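Long-range contacts in proto-oncogene vav (Homo sapiens, PDB 6NFA), which is a guanine nucleotide exchange factor of the Vav family that probably activates Rho-type GTPases through its RhoGEF domain, which adjoins PH and C1 domains: residues A[83-88]-A[123-128]; A[220-225]-A[383-388]. All coordinates share one frame; numbering follows the deposited sequence.

Interaction 1. Residues A[83-88]-A[123-128]; sequences FINIED and FLVYGR. With 9K1 ((2S)-2-{[3-(4-methylphenyl)imidazo[1,2-a]pyrazin-8-yl]amino}-3-(pyridin-3-yl)propan-1-ol), chain D.
Asn85 CB lies over one face of the Arg128 guanidinium and comes within 3.5 Å of Arg128 NH1. Ile84 CG2 meets the guanidinium obliquely, 4.1 Å from Arg128 NE. The Ile84 and Arg128 side chains run alongside each other with their ends pointing opposite ways. Arg128 CG is anti to the backbone N (chi1 -160°) and the chain bends at chi3, which lays the guanidinium against Asn85. The Asn85 amide has Val125 O nearly in its plane. Asn85 ND2 donates to Val125 O at 2.9 Å, with an N-H...O angle of 141°. It approaches the carbonyl from above its plane. Val125 CG1 packs 3.4 Å from Asn85 ND2. Asp88 crosses Val125 at about a right angle, with Asp88 OD2 3.4 Å from Val125 CG1. Both segments belong to the helical RhoGEF (DH) domain. Residues 83-86 form a type II' beta turn between helix 76-83 and helix 86-105. Ile84 takes the positive phi, and Asn85 sits at the N-cap without making a capping bond. Its side chain instead reaches across to the backbone of Val125. An alanine here would remove the amide and would probably leave Val125 O without this donor and the turn less firmly tied to residues 123-128. Ile84 also packs on Tyr129 and Gln132 of helix 126-146. Val125 packs on Leu89 of helix 86-105. The ligand 9K1 touches the 123-128 segment too. Its methyl C21 lies 3.5 Å from Tyr126 CB, and its pyridine C25 lies 3.6 Å from Gly127 C.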
loop_
_atom_site.group_PDB
_atom_site.type_symbol
_atom_site.label_atom_id
_atom_site.label_comp_id
_atom_site.label_asym_id
_atom_site.label_seq_id
_atom_site.Cartn_x
_atom_site.Cartn_y
_atom_site.Cartn_z
ATOM N N PHE A 83 -15.285 -0.627 -14.285
ATOM C CA PHE A 83 -16.081 -1.150 -13.159
ATOM C C PHE A 83 -15.364 -2.181 -12.307
ATOM O O PHE A 83 -15.715 -2.411 -11.151
ATOM C CB PHE A 83 -17.403 -1.739 -13.688
ATOM C CG PHE A 83 -18.392 -0.729 -14.226
ATOM C CD1 PHE A 83 -19.198 0.014 -13.367
ATOM C CD2 PHE A 83 -18.494 -0.496 -15.588
ATOM C CE1 PHE A 83 -20.108 0.958 -13.871
ATOM C CE2 PHE A 83 -19.397 0.445 -16.093
ATOM C CZ PHE A 83 -20.195 1.177 -15.234
ATOM N N ILE A 84 -14.337 -2.788 -12.898
ATOM C CA ILE A 84 -13.500 -3.787 -12.261
ATOM C C ILE A 84 -14.367 -4.959 -11.749
ATOM O O ILE A 84 -15.073 -5.581 -12.546
ATOM C CB ILE A 84 -12.553 -3.148 -11.187
ATOM C CG1 ILE A 84 -12.109 -1.705 -11.591
ATOM C CG2 ILE A 84 -11.348 -4.074 -10.874
ATOM C CD1 ILE A 84 -11.598 -0.875 -10.538
ATOM N N ASN A 85 -14.311 -5.240 -10.437
ATOM C CA ASN A 85 -15.039 -6.312 -9.747
ATOM C C ASN A 85 -16.190 -5.758 -8.893
ATOM O O ASN A 85 -16.528 -6.351 -7.870
ATOM C CB ASN A 85 -14.072 -7.124 -8.875
ATOM C CG ASN A 85 -13.300 -6.350 -7.816
ATOM O OD1 ASN A 85 -13.308 -5.103 -7.724
ATOM N ND2 ASN A 85 -12.579 -7.109 -7.014
ATOM N N ILE A 86 -16.778 -4.618 -9.311
ATOM C CA ILE A 86 -17.881 -3.936 -8.617
ATOM C C ILE A 86 -19.025 -4.887 -8.247
ATOM O O ILE A 86 -19.554 -4.790 -7.143
ATOM C CB ILE A 86 -18.380 -2.691 -9.406
ATOM C CG1 ILE A 86 -19.241 -1.777 -8.531
ATOM C CG2 ILE A 86 -19.083 -3.059 -10.732
ATOM C CD1 ILE A 86 -18.481 -1.066 -7.474
ATOM N N GLU A 87 -19.373 -5.810 -9.162
ATOM C CA GLU A 87 -20.414 -6.812 -8.970
ATOM C C GLU A 87 -20.067 -7.744 -7.826
ATOM O O GLU A 87 -20.951 -8.071 -7.032
ATOM C CB GLU A 87 -20.658 -7.629 -10.237
ATOM C CG GLU A 87 -21.136 -6.817 -11.425
ATOM C CD GLU A 87 -21.289 -7.596 -12.720
ATOM O OE1 GLU A 87 -21.612 -6.967 -13.752
ATOM O OE2 GLU A 87 -21.120 -8.837 -12.705
ATOM N N ASP A 88 -18.784 -8.150 -7.711
ATOM C CA ASP A 88 -18.374 -9.029 -6.624
ATOM C C ASP A 88 -18.415 -8.326 -5.274
ATOM O O ASP A 88 -18.784 -8.970 -4.295
ATOM C CB ASP A 88 -17.037 -9.720 -6.882
ATOM C CG ASP A 88 -17.019 -11.095 -6.235
ATOM O OD1 ASP A 88 -17.784 -11.985 -6.699
ATOM O OD2 ASP A 88 -16.281 -11.273 -5.236
ATOM N N PHE A 123 -13.731 -9.491 2.600
ATOM C CA PHE A 123 -13.463 -8.156 2.043
ATOM C C PHE A 123 -12.085 -8.019 1.356
ATOM O O PHE A 123 -11.628 -6.910 1.058
ATOM C CB PHE A 123 -13.648 -7.075 3.122
ATOM C CG PHE A 123 -15.085 -6.750 3.467
ATOM C CD1 PHE A 123 -16.113 -7.015 2.569
ATOM C CD2 PHE A 123 -15.407 -6.142 4.676
ATOM C CE1 PHE A 123 -17.442 -6.704 2.884
ATOM C CE2 PHE A 123 -16.739 -5.824 4.988
ATOM C CZ PHE A 123 -17.746 -6.106 4.088
ATOM N N LEU A 124 -11.439 -9.156 1.117
ATOM C CA LEU A 124 -10.137 -9.255 0.474
ATOM C C LEU A 124 -10.234 -8.911 -1.024
ATOM O O LEU A 124 -9.245 -8.501 -1.653
ATOM C CB LEU A 124 -9.629 -10.685 0.672
ATOM C CG LEU A 124 -8.292 -10.838 1.327
ATOM C CD1 LEU A 124 -8.262 -10.190 2.744
ATOM C CD2 LEU A 124 -7.913 -12.284 1.354
ATOM N N VAL A 125 -11.445 -9.107 -1.572
ATOM C CA VAL A 125 -11.865 -8.825 -2.942
ATOM C C VAL A 125 -11.601 -7.335 -3.275
ATOM O O VAL A 125 -11.329 -7.012 -4.428
ATOM C CB VAL A 125 -13.353 -9.256 -3.085
ATOM C CG1 VAL A 125 -13.914 -8.917 -4.457
ATOM C CG2 VAL A 125 -13.511 -10.753 -2.822
ATOM N N TYR A 126 -11.588 -6.470 -2.245
ATOM C CA TYR A 126 -11.261 -5.049 -2.320
ATOM C C TYR A 126 -9.814 -4.759 -2.756
ATOM O O TYR A 126 -9.514 -3.624 -3.130
ATOM C CB TYR A 126 -11.464 -4.402 -0.953
ATOM C CG TYR A 126 -12.837 -3.827 -0.756
ATOM C CD1 TYR A 126 -13.127 -2.522 -1.138
ATOM C CD2 TYR A 126 -13.856 -4.586 -0.193
ATOM C CE1 TYR A 126 -14.402 -1.987 -0.980
ATOM C CE2 TYR A 126 -15.135 -4.060 -0.016
ATOM C CZ TYR A 126 -15.400 -2.757 -0.410
ATOM O OH TYR A 126 -16.645 -2.222 -0.227
ATOM N N GLY A 127 -8.930 -5.750 -2.640
ATOM C CA GLY A 127 -7.526 -5.617 -3.010
ATOM C C GLY A 127 -7.358 -5.217 -4.460
ATOM O O GLY A 127 -6.724 -4.198 -4.765
ATOM N N ARG A 128 -7.977 -6.017 -5.352
ATOM C CA ARG A 128 -8.056 -5.819 -6.795
ATOM C C ARG A 128 -8.674 -4.418 -7.072
ATOM O O ARG A 128 -8.102 -3.649 -7.844
ATOM C CB ARG A 128 -8.933 -6.925 -7.396
ATOM C CG ARG A 128 -8.733 -7.149 -8.870
ATOM C CD ARG A 128 -9.628 -8.270 -9.346
ATOM N NE ARG A 128 -10.101 -8.015 -10.705
ATOM C CZ ARG A 128 -11.191 -8.553 -11.241
ATOM N NH1 ARG A 128 -11.948 -9.384 -10.536
ATOM N NH2 ARG A 128 -11.541 -8.254 -12.486
HETATM C C1 9K1 D . -3.709 -7.404 -0.493
HETATM C C3 9K1 D . -5.914 -8.070 -0.832
HETATM C C12 9K1 D . -1.263 -9.707 -2.253
HETATM C C13 9K1 D . -0.000 -10.297 -1.567
HETATM C C15 9K1 D . -0.990 -9.143 -3.686
HETATM C C16 9K1 D . -7.447 -6.049 1.314
HETATM C C17 9K1 D . -8.595 -5.373 1.753
HETATM C C18 9K1 D . -8.781 -3.999 1.484
HETATM C C19 9K1 D . -7.797 -3.278 0.774
HETATM C C20 9K1 D . -6.659 -3.956 0.300
HETATM C C21 9K1 D . -10.034 -3.291 2.002
HETATM C C22 9K1 D . -2.258 -8.490 -4.272
HETATM C C23 9K1 D . -3.195 -9.250 -5.014
HETATM C C25 9K1 D . -4.634 -7.371 -5.246
HETATM C C26 9K1 D . -3.749 -6.558 -4.516
HETATM C C27 9K1 D . -2.565 -7.133 -4.020
HETATM N N2 9K1 D . -5.007 -7.207 -0.401
HETATM C C4 9K1 D . -5.489 -9.226 -1.377
HETATM N N5 9K1 D . -4.061 -9.458 -1.526
HETATM C C6 9K1 D . -3.158 -8.619 -1.128
HETATM N N7 9K1 D . -3.075 -6.437 -0.006
HETATM C C8 9K1 D . -3.999 -5.457 0.499
HETATM C C9 9K1 D . -5.192 -6.010 0.152
HETATM C C10 9K1 D . -6.492 -5.340 0.550
HETATM N N11 9K1 D . -1.858 -8.748 -1.306
HETATM O O14 9K1 D . -0.385 -11.042 -0.387
HETATM N N24 9K1 D . -4.352 -8.690 -5.462
#

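Interaction 2. Residues A[220-225]-A[383-388]; sequences KRDNET and RGTFYQ. With 9K1 ((2S)-2-{[3-(4-methylphenyl)imidazo[1,2-a]pyrazin-8-yl]amino}-3-(pyridin-3-yl)propan-1-ol), chain D.
Asp222 points its carboxylate at the backbone N-H groups of Thr385 and Phe386, and OD2 does the gripping. Thr385 N donates to Asp222 OD2 at 2.9 Å, on the anti lone pair of that oxygen. Phe386 N donates to Asp222 OD2 at 3.1 Å, but from above the carboxylate plane (46° out of it). A water also donates to OD2 and bridges it to Arg383 O. The other oxygen, OD1, forms a salt bridge with Arg248, so both ends of this buried carboxylate have partners. Asn223 and Thr385 cross at about a right angle. The Thr385 hydroxyl OG1 donates to Asn223 OD1 at 3.1 Å, tilted a little from the carbonyl plane. Thr385 OG1 sits between its backbone N and carbonyl carbon (chi1 54°), which turns it to the helix while Thr385 CG2 packs 3.5 Å from C27 of 9K1. Thr225 CG2 meets the Phe386 ring obliquely, 3.8 Å from Phe386 CE2. Tyr387 CD2 lies over the centre of one face of that ring. Gly384 N donates to 9K1 N7 at 3.1 Å. Gln388 NE2 bonds to Gly384 O, and its OE1 accepts from Phe369 N. The contact docks the C1 domain on the long helix 196-235. The loop joins strands 364-367 and 389-392 of the C1 sheet, Arg383 forms a salt bridge with Asp211 earlier on that helix, and Phe386 packs on Ile229 further along it.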
loop_
_atom_site.group_PDB
_atom_site.type_symbol
_atom_site.label_atom_id
_atom_site.label_comp_id
_atom_site.label_asym_id
_atom_site.label_seq_id
_atom_site.Cartn_x
_atom_site.Cartn_y
_atom_site.Cartn_z
ATOM N N LYS A 220 -2.134 1.743 -1.760
ATOM C CA LYS A 220 -1.887 3.070 -2.312
ATOM C C LYS A 220 -0.398 3.367 -2.279
ATOM O O LYS A 220 0.173 3.710 -3.312
ATOM C CB LYS A 220 -2.678 4.153 -1.559
ATOM C CG LYS A 220 -4.195 4.049 -1.724
ATOM C CD LYS A 220 -4.896 5.056 -0.803
ATOM C CE LYS A 220 -6.379 5.190 -1.063
ATOM N NZ LYS A 220 -7.052 6.041 -0.041
ATOM N N ARG A 221 0.240 3.173 -1.121
ATOM C CA ARG A 221 1.665 3.427 -0.921
ATOM C C ARG A 221 2.549 2.613 -1.885
ATOM O O ARG A 221 3.438 3.200 -2.499
ATOM C CB ARG A 221 2.057 3.225 0.548
ATOM C CG ARG A 221 3.419 3.787 0.920
ATOM C CD ARG A 221 4.095 2.948 2.002
ATOM N NE ARG A 221 3.570 3.224 3.343
ATOM C CZ ARG A 221 3.724 2.424 4.396
ATOM N NH1 ARG A 221 4.371 1.269 4.274
ATOM N NH2 ARG A 221 3.223 2.765 5.575
ATOM N N ASP A 222 2.270 1.307 -2.079
ATOM C CA ASP A 222 3.049 0.474 -2.997
ATOM C C ASP A 222 2.921 0.892 -4.466
ATOM O O ASP A 222 3.917 0.860 -5.206
ATOM C CB ASP A 222 2.727 -1.010 -2.822
ATOM C CG ASP A 222 3.271 -1.658 -1.556
ATOM O OD1 ASP A 222 3.940 -0.950 -0.756
ATOM O OD2 ASP A 222 3.003 -2.868 -1.348
ATOM N N ASN A 223 1.701 1.287 -4.886
ATOM C CA ASN A 223 1.431 1.763 -6.244
ATOM C C ASN A 223 2.163 3.060 -6.539
ATOM O O ASN A 223 2.727 3.194 -7.621
ATOM C CB ASN A 223 -0.064 1.856 -6.512
ATOM C CG ASN A 223 -0.707 0.508 -6.812
ATOM O OD1 ASN A 223 -0.151 -0.578 -6.541
ATOM N ND2 ASN A 223 -1.874 0.549 -7.448
ATOM N N GLU A 224 2.264 3.955 -5.546
ATOM C CA GLU A 224 3.037 5.192 -5.684
ATOM C C GLU A 224 4.545 4.887 -5.830
ATOM O O GLU A 224 5.220 5.557 -6.608
ATOM C CB GLU A 224 2.757 6.169 -4.521
ATOM C CG GLU A 224 1.433 6.917 -4.663
ATOM C CD GLU A 224 0.778 7.453 -3.395
ATOM O OE1 GLU A 224 1.319 7.226 -2.287
ATOM O OE2 GLU A 224 -0.303 8.080 -3.511
ATOM N N THR A 225 5.054 3.847 -5.134
ATOM C CA THR A 225 6.445 3.391 -5.226
ATOM C C THR A 225 6.691 2.846 -6.631
ATOM O O THR A 225 7.693 3.180 -7.249
ATOM C CB THR A 225 6.739 2.347 -4.133
ATOM O OG1 THR A 225 6.689 2.981 -2.861
ATOM C CG2 THR A 225 8.102 1.679 -4.298
ATOM N N ARG A 383 0.365 -7.647 3.306
ATOM C CA ARG A 383 -0.339 -6.526 2.689
ATOM C C ARG A 383 0.443 -5.805 1.606
ATOM O O ARG A 383 1.667 -5.653 1.723
ATOM C CB ARG A 383 -0.751 -5.503 3.764
ATOM C CG ARG A 383 -1.612 -6.053 4.893
ATOM C CD ARG A 383 -1.690 -5.005 5.970
ATOM N NE ARG A 383 -2.449 -5.465 7.131
ATOM C CZ ARG A 383 -2.360 -4.920 8.337
ATOM N NH1 ARG A 383 -1.527 -3.910 8.556
ATOM N NH2 ARG A 383 -3.087 -5.391 9.338
ATOM N N GLY A 384 -0.280 -5.285 0.613
ATOM C CA GLY A 384 0.319 -4.526 -0.469
ATOM C C GLY A 384 0.545 -5.312 -1.741
ATOM O O GLY A 384 0.208 -6.500 -1.834
ATOM N N THR A 385 1.150 -4.630 -2.728
ATOM C CA THR A 385 1.383 -5.125 -4.092
ATOM C C THR A 385 2.862 -5.209 -4.497
ATOM O O THR A 385 3.157 -5.619 -5.621
ATOM C CB THR A 385 0.651 -4.185 -5.077
ATOM O OG1 THR A 385 1.071 -2.845 -4.824
ATOM C CG2 THR A 385 -0.855 -4.258 -4.948
ATOM N N PHE A 386 3.782 -4.804 -3.610
ATOM C CA PHE A 386 5.210 -4.750 -3.915
ATOM C C PHE A 386 6.035 -4.961 -2.647
ATOM O O PHE A 386 5.829 -4.227 -1.686
ATOM C CB PHE A 386 5.528 -3.357 -4.520
ATOM C CG PHE A 386 6.940 -3.120 -4.989
ATOM C CD1 PHE A 386 7.412 -3.717 -6.158
ATOM C CD2 PHE A 386 7.775 -2.247 -4.309
ATOM C CE1 PHE A 386 8.710 -3.477 -6.611
ATOM C CE2 PHE A 386 9.069 -1.992 -4.771
ATOM C CZ PHE A 386 9.527 -2.605 -5.922
ATOM N N TYR A 387 6.981 -5.944 -2.659
ATOM C CA TYR A 387 7.911 -6.323 -1.567
ATOM C C TYR A 387 7.272 -6.321 -0.191
ATOM O O TYR A 387 7.764 -5.700 0.737
ATOM C CB TYR A 387 9.199 -5.484 -1.590
ATOM C CG TYR A 387 10.169 -5.984 -2.640
ATOM C CD1 TYR A 387 10.973 -7.101 -2.401
ATOM C CD2 TYR A 387 10.258 -5.368 -3.888
ATOM C CE1 TYR A 387 11.856 -7.576 -3.368
ATOM C CE2 TYR A 387 11.131 -5.843 -4.867
ATOM C CZ TYR A 387 11.933 -6.945 -4.602
ATOM O OH TYR A 387 12.785 -7.444 -5.562
ATOM N N GLN A 388 6.161 -7.031 -0.085
ATOM C CA GLN A 388 5.294 -7.137 1.084
ATOM C C GLN A 388 5.923 -7.827 2.295
ATOM O O GLN A 388 5.488 -7.579 3.426
ATOM C CB GLN A 388 3.989 -7.837 0.677
ATOM C CG GLN A 388 3.349 -7.253 -0.587
ATOM C CD GLN A 388 3.628 -8.051 -1.835
ATOM O OE1 GLN A 388 4.700 -8.614 -2.001
ATOM N NE2 GLN A 388 2.705 -8.040 -2.791
HETATM C C1 9K1 D . -3.709 -7.404 -0.493
HETATM C C3 9K1 D . -5.914 -8.070 -0.832
HETATM C C12 9K1 D . -1.263 -9.707 -2.253
HETATM C C13 9K1 D . -0.000 -10.297 -1.567
HETATM C C15 9K1 D . -0.990 -9.143 -3.686
HETATM C C16 9K1 D . -7.447 -6.049 1.314
HETATM C C17 9K1 D . -8.595 -5.373 1.753
HETATM C C18 9K1 D . -8.781 -3.999 1.484
HETATM C C19 9K1 D . -7.797 -3.278 0.774
HETATM C C20 9K1 D . -6.659 -3.956 0.300
HETATM C C21 9K1 D . -10.034 -3.291 2.002
HETATM C C22 9K1 D . -2.258 -8.490 -4.272
HETATM C C23 9K1 D . -3.195 -9.250 -5.014
HETATM C C25 9K1 D . -4.634 -7.371 -5.246
HETATM C C26 9K1 D . -3.749 -6.558 -4.516
HETATM C C27 9K1 D . -2.565 -7.133 -4.020
HETATM N N2 9K1 D . -5.007 -7.207 -0.401
HETATM C C4 9K1 D . -5.489 -9.226 -1.377
HETATM N N5 9K1 D . -4.061 -9.458 -1.526
HETATM C C6 9K1 D . -3.158 -8.619 -1.128
HETATM N N7 9K1 D . -3.075 -6.437 -0.006
HETATM C C8 9K1 D . -3.999 -5.457 0.499
HETATM C C9 9K1 D . -5.192 -6.010 0.152
HETATM C C10 9K1 D . -6.492 -5.340 0.550
HETATM N N11 9K1 D . -1.858 -8.748 -1.306
HETATM O O14 9K1 D . -0.385 -11.042 -0.387
HETATM N N24 9K1 D . -4.352 -8.690 -5.462
HETATM O O HOH W 1 3.595 -3.861 1.103
#

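In the fold
Interaction 1 is a surface contact within the RhoGEF domain. It joins the turn leading into helix 86-105 to residues 123-128. Interaction 2 is partly buried, near the centre of the chain, and joins a helix to a loop of the C1 domain. They share no helix or strand. Interaction 1 rests on one amide-to-carbonyl bond with aliphatic and guanidinium packing around it. Interaction 2 is more polar, with a carboxylate gripping backbone N-H groups and a hydroxyl bonded to an amide oxygen. Their centres are about 17 Å apart and their nearest atoms about 6 Å. Both touch 9K1, which packs against residues 123-128, and both packs on and is hydrogen-bonded to residues 383-388.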